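Local coordinates for protein superoxide dismutase (Candida albicans, PDB 4GUN) that probably protects the cell by converting superoxide into hydrogen peroxide and oxygen at a manganese centre, at residues I13-D18 with L31-H36. The protein carries 2 engineered substitutions. Numbering follows the deposited sequence.
Sequences IDWALD and LHINKH. With MN (manganese (II) ion), chain Q.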
loop_
_atom_site.group_PDB
_atom_site.type_symbol
_atom_site.label_atom_id
_atom_site.label_comp_id
_atom_site.label_asym_id
_atom_site.label_seq_id
_atom_site.Cartn_x
_atom_site.Cartn_y
_atom_site.Cartn_z
ATOM N N ILE A 13 33.494 2.189 1.150
ATOM C CA ILE A 13 33.156 3.189 0.110
ATOM C C ILE A 13 34.392 3.546 -0.730
ATOM O O ILE A 13 35.389 3.977 -0.169
ATOM C CB ILE A 13 32.485 4.452 0.729
ATOM C CG1 ILE A 13 31.419 4.107 1.805
ATOM C CG2 ILE A 13 31.954 5.406 -0.341
ATOM C CD1 ILE A 13 30.149 3.380 1.337
ATOM N N ASP A 14 34.297 3.420 -2.070
ATOM C CA ASP A 14 35.389 3.651 -3.036
ATOM C C ASP A 14 35.726 5.134 -3.326
ATOM O O ASP A 14 36.402 5.438 -4.317
ATOM C CB ASP A 14 35.126 2.882 -4.352
ATOM C CG ASP A 14 34.585 1.465 -4.196
ATOM O OD1 ASP A 14 35.060 0.737 -3.279
ATOM O OD2 ASP A 14 33.726 1.064 -5.016
ATOM N N TRP A 15 35.263 6.045 -2.473
ATOM C CA TRP A 15 35.534 7.475 -2.604
ATOM C C TRP A 15 35.532 8.158 -1.247
ATOM O O TRP A 15 34.916 7.657 -0.303
ATOM C CB TRP A 15 34.571 8.170 -3.592
ATOM C CG TRP A 15 33.156 7.674 -3.563
ATOM C CD1 TRP A 15 32.595 6.764 -4.409
ATOM C CD2 TRP A 15 32.101 8.116 -2.691
ATOM N NE1 TRP A 15 31.266 6.587 -4.103
ATOM C CE2 TRP A 15 30.934 7.403 -3.052
ATOM C CE3 TRP A 15 32.036 9.023 -1.612
ATOM C CZ2 TRP A 15 29.719 7.550 -2.366
ATOM C CZ3 TRP A 15 30.822 9.193 -0.951
ATOM C CH2 TRP A 15 29.684 8.461 -1.329
ATOM N N ALA A 16 36.229 9.301 -1.154
ATOM C CA ALA A 16 36.314 10.109 0.071
ATOM C C ALA A 16 34.964 10.805 0.305
ATOM O O ALA A 16 34.243 11.085 -0.655
ATOM C CB ALA A 16 37.432 11.133 -0.064
ATOM N N LEU A 17 34.611 11.081 1.576
ATOM C CA LEU A 17 33.314 11.690 1.897
ATOM C C LEU A 17 33.043 13.052 1.227
ATOM O O LEU A 17 31.893 13.386 0.895
ATOM C CB LEU A 17 33.144 11.789 3.414
ATOM C CG LEU A 17 33.058 10.486 4.176
ATOM C CD1 LEU A 17 33.334 10.714 5.658
ATOM C CD2 LEU A 17 31.685 9.817 3.979
ATOM N N ASP A 18 34.101 13.815 1.001
ATOM C CA ASP A 18 33.985 15.142 0.396
ATOM C C ASP A 18 34.205 15.150 -1.141
ATOM O O ASP A 18 34.157 16.208 -1.761
ATOM C CB ASP A 18 34.981 16.091 1.095
ATOM C CG ASP A 18 36.455 15.773 0.843
ATOM O OD1 ASP A 18 37.308 16.600 1.218
ATOM O OD2 ASP A 18 36.752 14.673 0.306
ATOM N N LEU A 31 26.669 11.546 7.338
ATOM C CA LEU A 31 25.453 11.107 8.042
ATOM C C LEU A 31 24.806 9.965 7.289
ATOM O O LEU A 31 24.377 8.974 7.893
ATOM C CB LEU A 31 24.454 12.257 8.156
ATOM C CG LEU A 31 24.810 13.347 9.145
ATOM C CD1 LEU A 31 23.930 14.566 8.922
ATOM C CD2 LEU A 31 24.725 12.843 10.593
ATOM N N HIS A 32 24.769 10.105 5.956
ATOM C CA HIS A 32 24.129 9.137 5.060
ATOM C C HIS A 32 24.684 7.738 5.203
ATOM O O HIS A 32 23.918 6.803 5.407
ATOM C CB HIS A 32 24.142 9.628 3.601
ATOM C CG HIS A 32 22.974 9.134 2.785
ATOM N ND1 HIS A 32 22.852 9.453 1.454
ATOM C CD2 HIS A 32 21.945 8.327 3.132
ATOM C CE1 HIS A 32 21.750 8.855 1.037
ATOM N NE2 HIS A 32 21.177 8.156 2.008
ATOM N N ILE A 33 26.013 7.608 5.189
ATOM C CA ILE A 33 26.697 6.323 5.305
ATOM C C ILE A 33 26.792 5.833 6.759
ATOM O O ILE A 33 26.387 4.701 7.059
ATOM C CB ILE A 33 28.104 6.385 4.616
ATOM C CG1 ILE A 33 28.003 6.801 3.118
ATOM C CG2 ILE A 33 28.878 5.046 4.789
ATOM C CD1 ILE A 33 29.276 7.257 2.452
ATOM N N ASN A 34 27.372 6.683 7.649
ATOM C CA ASN A 34 27.672 6.353 9.045
ATOM C C ASN A 34 26.532 6.397 10.061
ATOM O O ASN A 34 26.666 5.838 11.158
ATOM C CB ASN A 34 28.963 7.044 9.505
ATOM C CG ASN A 34 30.110 6.640 8.609
ATOM O OD1 ASN A 34 30.343 5.452 8.365
ATOM N ND2 ASN A 34 30.758 7.599 7.993
ATOM N N LYS A 35 25.405 7.000 9.692
ATOM C CA LYS A 35 24.237 6.956 10.579
ATOM C C LYS A 35 23.091 6.187 9.891
ATOM O O LYS A 35 22.660 5.169 10.427
ATOM C CB LYS A 35 23.795 8.359 11.055
ATOM C CG LYS A 35 24.889 9.190 11.750
ATOM C CD LYS A 35 25.146 8.707 13.181
ATOM C CE LYS A 35 26.309 9.393 13.848
ATOM N NZ LYS A 35 26.538 8.872 15.225
ATOM N N HIS A 36 22.637 6.643 8.686
ATOM C CA HIS A 36 21.534 6.013 7.949
ATOM C C HIS A 36 21.768 4.587 7.485
ATOM O O HIS A 36 20.941 3.714 7.783
ATOM C CB HIS A 36 20.943 6.919 6.838
ATOM C CG HIS A 36 20.372 8.204 7.354
ATOM N ND1 HIS A 36 19.061 8.286 7.812
ATOM C CD2 HIS A 36 20.961 9.415 7.502
ATOM C CE1 HIS A 36 18.887 9.544 8.184
ATOM N NE2 HIS A 36 20.005 10.263 8.017
HETATM MN MN MN Q . 19.219 7.248 2.004
HETATM O O HOH W 1 17.255 6.418 1.663
#
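Ile33 CD1 meets the Trp15 indole obliquely at the six-membered ring, 4.0 Å from CH2. One face of that indole carries Ile13 CG2, a CH-pi contact within the same loop, with the methyl 3.4 Å above the plane and over the ring centre. The indole NE1 gives its hydrogen to the backbone oxygen of Trp84, near the end of helix 60-85; with the methyl on its face, this bond helps hold the ring in place.

Ile33 CD1 is where the three loop side chains converge. Leu17 comes at it aslant with one branch, CD2 lying 3.8 Å from Ile33 CD1, while Ile13 meets Ile33 tip to tip: Ile13 CG1 is 3.9 Å from Ile33 CD1, and Ile13 CD1 is 4.0 Å from Ile33 CG2. Ile33 is nearly extended beyond CB (chi2 164°), which carries CD1 outward from the helix into this apolar cluster. Across these two segments the contact is purely apolar. Trp84 also packs on both Ile13 and Ile33.

His32, the preceding residue, sends its ring off at about a right angle to Ile33 and binds manganese through NE2 at 2.2 Å, alongside His80, Asp170, His174 and a water; its ring meets Trp84 edge-to-face. The N-terminal loop thus packs on the flank of helix 26-56 adjoining the flank that bears the metal ligand, an arrangement belonging to the alpha-hairpin domain of the iron/manganese superoxide dismutases.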